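Local coordinates for general secretion pathway protein L (Vibrio parahaemolyticus, PDB 2W7V) that forms the periplasmic domain of an inner-membrane component of the type II secretion system, a dimer that probably helps assemble the machinery exporting folded proteins, at residues A19-V24 with V58-K63. Residues are numbered along the deposited sequence; the frame is centred on the assembly and turned at random.
With EDO (1,2-ethanediol), chain C.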
# COMPACT_ATOMS: atom_id res chain seq x y z
N ALA A 19 7.05 -2.48 8.42
CA ALA A 19 7.96 -2.70 9.54
C ALA A 19 7.18 -2.54 10.86
O ALA A 19 7.38 -3.32 11.78
CB ALA A 19 9.11 -1.80 9.46
N THR A 20 6.26 -1.59 10.92
CA THR A 20 5.51 -1.39 12.16
C THR A 20 4.56 -2.53 12.48
O THR A 20 4.56 -3.04 13.61
CB THR A 20 4.77 -0.03 12.16
OG1 THR A 20 5.71 1.01 11.89
CG2 THR A 20 4.08 0.24 13.51
N LEU A 21 3.76 -2.92 11.49
CA LEU A 21 2.80 -4.01 11.67
C LEU A 21 3.55 -5.31 11.89
O LEU A 21 3.09 -6.20 12.56
CB LEU A 21 1.83 -4.15 10.48
CG LEU A 21 0.96 -2.93 10.13
CD1 LEU A 21 0.46 -3.02 8.69
CD2 LEU A 21 -0.18 -2.74 11.09
N GLY A 22 4.72 -5.38 11.29
CA GLY A 22 5.62 -6.50 11.47
C GLY A 22 6.04 -6.75 12.90
O GLY A 22 6.30 -7.87 13.23
N GLN A 23 6.09 -5.71 13.75
CA GLN A 23 6.45 -5.87 15.17
C GLN A 23 5.37 -6.61 15.97
O GLN A 23 5.64 -7.06 17.07
CB GLN A 23 6.65 -4.51 15.87
CG GLN A 23 7.65 -3.53 15.27
CD GLN A 23 7.60 -2.12 15.91
OE1 GLN A 23 7.59 -1.11 15.21
NE2 GLN A 23 7.59 -2.06 17.25
N VAL A 24 4.14 -6.69 15.44
CA VAL A 24 2.99 -7.25 16.16
C VAL A 24 2.89 -8.74 15.84
O VAL A 24 2.63 -9.11 14.70
CB VAL A 24 1.64 -6.52 15.75
CG1 VAL A 24 0.47 -7.16 16.41
CG2 VAL A 24 1.70 -5.00 16.09
N VAL A 58 -2.44 0.75 18.99
CA VAL A 58 -1.64 1.60 19.84
C VAL A 58 -0.36 2.04 19.13
O VAL A 58 0.04 3.18 19.22
CB VAL A 58 -1.28 0.89 21.18
CG1 VAL A 58 -0.12 1.61 21.86
CG2 VAL A 58 -2.53 0.76 22.11
N LYS A 59 0.30 1.12 18.45
CA LYS A 59 1.47 1.47 17.68
C LYS A 59 1.19 2.42 16.51
O LYS A 59 1.93 3.37 16.28
CB LYS A 59 2.13 0.21 17.14
CG LYS A 59 2.70 -0.72 18.19
CD LYS A 59 3.66 -1.72 17.51
CE LYS A 59 4.13 -2.86 18.43
NZ LYS A 59 5.27 -2.45 19.27
N LEU A 60 0.14 2.16 15.75
CA LEU A 60 -0.23 3.03 14.65
C LEU A 60 -0.60 4.45 15.14
O LEU A 60 -0.30 5.43 14.50
CB LEU A 60 -1.41 2.43 13.85
CG LEU A 60 -1.07 1.09 13.18
CD1 LEU A 60 -2.37 0.47 12.61
CD2 LEU A 60 0.01 1.23 12.12
N ALA A 61 -1.22 4.52 16.31
CA ALA A 61 -1.71 5.79 16.91
C ALA A 61 -0.57 6.78 17.26
O ALA A 61 -0.82 7.99 17.40
CB ALA A 61 -2.52 5.46 18.15
N GLU A 62 0.66 6.28 17.41
CA GLU A 62 1.80 7.12 17.71
C GLU A 62 2.11 8.12 16.60
O GLU A 62 2.56 9.23 16.88
CB GLU A 62 3.05 6.27 17.98
CG GLU A 62 2.89 5.32 19.17
CD GLU A 62 4.13 4.49 19.48
OE1 GLU A 62 5.15 4.62 18.76
OE2 GLU A 62 4.06 3.70 20.46
N LYS A 63 1.89 7.72 15.35
CA LYS A 63 2.23 8.56 14.21
C LYS A 63 1.06 8.78 13.22
O LYS A 63 1.22 9.52 12.25
CB LYS A 63 3.43 7.94 13.48
CG LYS A 63 4.74 7.87 14.30
CD LYS A 63 5.55 9.16 14.29
CE LYS A 63 6.52 9.21 15.46
NZ LYS A 63 7.80 9.95 15.17
C1 EDO C . 3.79 -10.60 12.47
O1 EDO C . 4.98 -10.06 13.02
C2 EDO C . 3.40 -9.69 11.32
O2 EDO C . 2.62 -8.57 11.70
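Lys-59 lays its aliphatic chain over the C-terminal part of segment 19-24, overlapping Thr-20 at its root and Val-24 farther out. Its CB meets the methyl CG2 of Thr-20 at 4.1 Å, the two side chains passing in opposite directions. In the threonine chi1, measured to OG1, is -54°, which puts OG1 beside the backbone N and CG2 anti to it, facing helix 51-61; OG1 is hydrogen-bonded to the carbonyl O of Ala-16 one turn back, so the threonine spends its polar branch on its own helix and its apolar branch on the contact. Farther along the lysine, CE lies 4.0 Å from CG2 of Val-24, the valine and the lysine chain again pointing opposite ways as they pass, and the same valine also packs on Pro-52, Gln-55 and Ala-56 of helix 51-61. A bend at the last torsion (chi4 -83°) turns the ammonium out of the run of the extended chain, toward Gln-23, whose CB is 4.0 Å from CE. On the other flank of this lysine contact, Leu-21 and Leu-60 meet roughly perpendicular, their CD2 methyls 4.1 Å apart. Leu-60 continues onto Val-66, Phe-82 and Leu-84, joining the helix pair to the antiparallel sheet in a helix-strand-strand repeat, consistent with the permuted ferredoxin-like fold of the EpsM family. On the helix 17-22 side, a bound 1,2-ethanediol, probably from crystallisation, hydrogen-bonds through O1 to the carbonyl O of Gly-22 at 2.6 Å. Methyls and methylenes make most of the contact, graded from buried leucines to a partly exposed lysine, which implies that burial of apolar surface probably accounts for much of the association, while the lysine carries its charge to the exposed rim beside Gln-23.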